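Local coordinates for protein annexin (PDB 4MDU) that binds acidic phospholipid membranes and aggregates liposomes in a calcium-dependent manner, and takes part in worm reproduction and host-parasite interaction, at residues L63-N68 / L355-G360. Residues are numbered along the deposited sequence; the frame is centred on the assembly and turned at random.
Sequences LARRTN and LCVLMG
The carbonyl O of V357 accepts two hydrogen bonds: one from R65 NH1 at 3.0 Å across the contact, and one from the backbone N of G360 within its own segment at 2.9 Å. The first is bent, with an N-H...O angle of 144°; NH1 lies in the plane of the carbonyl, while the oxygen is tilted 23° out of the guanidinium plane. The second belongs to a Schellman motif, in which G360 turns out of the helix with positive phi, so the arginine binds at a helix C-terminus and its positive charge would probably interact favourably with that end of the helix dipole. R65 reaches it by bending at chi2 and chi3, both -52°, which carries its CG and CD across V357 CG1 at an angle. CD packs 3.3 Å from that methyl, the one anti to the backbone N. T29 bonds both sides, its O accepting from R65 NH2 and its OG1 bonding to L358 O, consistent with its holding the guanidinium in place.

Apolar packing accompanies the bond: the CB of A64 meets V357 CG1 at 3.6 Å and L358 CD2 at 3.8 Å. L358 CD2 also lies against the carbonyl O of A64. The contact thus joins the loop between helices 56-63 and 68-82, in the predicted first annexin repeat, to the end of helix 349-358 in the predicted fourth, where L358 also packs on helices 96-106 and 311-320.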
loop_
_atom_site.group_PDB
_atom_site.type_symbol
_atom_site.label_atom_id
_atom_site.label_comp_id
_atom_site.label_asym_id
_atom_site.label_seq_id
_atom_site.Cartn_x
_atom_site.Cartn_y
_atom_site.Cartn_z
ATOM N N LEU B 63 32.645 10.827 6.836
ATOM C CA LEU B 63 31.539 10.989 5.902
ATOM C C LEU B 63 30.170 10.880 6.556
ATOM O O LEU B 63 29.271 11.652 6.227
ATOM C CB LEU B 63 31.671 9.986 4.754
ATOM C CG LEU B 63 32.892 10.200 3.855
ATOM C CD1 LEU B 63 33.045 9.054 2.863
ATOM C CD2 LEU B 63 32.791 11.551 3.132
ATOM N N ALA B 64 30.011 9.938 7.486
ATOM C CA ALA B 64 28.753 9.788 8.223
ATOM C C ALA B 64 28.629 10.755 9.416
ATOM O O ALA B 64 27.670 10.677 10.200
ATOM C CB ALA B 64 28.569 8.344 8.683
ATOM N N ARG B 65 29.609 11.641 9.567
ATOM C CA ARG B 65 29.518 12.725 10.552
ATOM C C ARG B 65 29.563 14.137 9.936
ATOM O O ARG B 65 29.863 15.103 10.627
ATOM C CB ARG B 65 30.608 12.588 11.613
ATOM C CG ARG B 65 30.493 11.322 12.496
ATOM C CD ARG B 65 29.092 11.173 13.112
ATOM N NE ARG B 65 28.662 12.385 13.799
ATOM C CZ ARG B 65 27.392 12.728 13.997
ATOM N NH1 ARG B 65 26.407 11.938 13.575
ATOM N NH2 ARG B 65 27.102 13.867 14.620
ATOM N N ARG B 66 29.258 14.252 8.649
ATOM C CA ARG B 66 29.223 15.556 7.967
ATOM C C ARG B 66 27.886 15.753 7.251
ATOM O O ARG B 66 27.257 14.784 6.842
ATOM C CB ARG B 66 30.359 15.658 6.939
ATOM C CG ARG B 66 31.774 15.402 7.493
ATOM C CD ARG B 66 32.342 16.604 8.279
ATOM N NE ARG B 66 33.739 16.360 8.647
ATOM C CZ ARG B 66 34.121 15.759 9.775
ATOM N NH1 ARG B 66 33.202 15.376 10.662
ATOM N NH2 ARG B 66 35.413 15.545 10.025
ATOM N N THR B 67 27.454 17.004 7.081
ATOM C CA THR B 67 26.234 17.253 6.333
ATOM C C THR B 67 26.526 17.031 4.860
ATOM O O THR B 67 27.694 16.942 4.448
ATOM C CB THR B 67 25.782 18.697 6.470
ATOM O OG1 THR B 67 26.718 19.531 5.780
ATOM C CG2 THR B 67 25.721 19.112 7.924
ATOM N N ASN B 68 25.465 16.936 4.070
ATOM C CA ASN B 68 25.588 16.828 2.622
ATOM C C ASN B 68 26.475 17.937 2.026
ATOM O O ASN B 68 27.381 17.665 1.245
ATOM C CB ASN B 68 24.205 16.846 1.970
ATOM C CG ASN B 68 24.279 16.864 0.453
ATOM O OD1 ASN B 68 24.570 15.848 -0.169
ATOM N ND2 ASN B 68 23.996 18.020 -0.148
ATOM N N LEU B 355 25.340 3.356 9.406
ATOM C CA LEU B 355 24.031 3.836 9.850
ATOM C C LEU B 355 24.072 4.298 11.305
ATOM O O LEU B 355 23.468 5.318 11.655
ATOM C CB LEU B 355 22.967 2.754 9.683
ATOM C CG LEU B 355 22.754 2.193 8.272
ATOM C CD1 LEU B 355 21.565 1.263 8.268
ATOM C CD2 LEU B 355 22.549 3.317 7.240
ATOM N N CYS B 356 24.777 3.545 12.151
ATOM C CA CYS B 356 24.863 3.885 13.573
ATOM C C CYS B 356 25.557 5.228 13.774
ATOM O O CYS B 356 25.181 6.009 14.647
ATOM C CB CYS B 356 25.587 2.768 14.360
ATOM S SG CYS B 356 24.578 1.261 14.435
ATOM N N VAL B 357 26.570 5.497 12.961
ATOM C CA VAL B 357 27.332 6.724 13.100
ATOM C C VAL B 357 26.486 7.927 12.663
ATOM O O VAL B 357 26.536 8.975 13.278
ATOM C CB VAL B 357 28.634 6.642 12.313
ATOM C CG1 VAL B 357 29.304 8.020 12.184
ATOM C CG2 VAL B 357 29.557 5.657 12.992
ATOM N N LEU B 358 25.689 7.749 11.616
ATOM C CA LEU B 358 24.758 8.784 11.204
ATOM C C LEU B 358 23.889 9.228 12.387
ATOM O O LEU B 358 23.626 10.413 12.542
ATOM C CB LEU B 358 23.885 8.307 10.040
ATOM C CG LEU B 358 24.538 8.154 8.666
ATOM C CD1 LEU B 358 23.559 7.484 7.709
ATOM C CD2 LEU B 358 24.989 9.505 8.107
ATOM N N MET B 359 23.448 8.286 13.217
ATOM C CA MET B 359 22.573 8.625 14.348
ATOM C C MET B 359 23.355 9.189 15.534
ATOM O O MET B 359 22.767 9.653 16.513
ATOM C CB MET B 359 21.782 7.401 14.801
ATOM C CG MET B 359 20.674 6.961 13.850
ATOM S SD MET B 359 19.938 5.378 14.363
ATOM C CE MET B 359 21.216 4.224 13.882
ATOM N N GLY B 360 24.681 9.135 15.447
ATOM C CA GLY B 360 25.524 9.680 16.495
ATOM C C GLY B 360 26.374 8.687 17.274
ATOM O O GLY B 360 27.243 9.083 18.063
#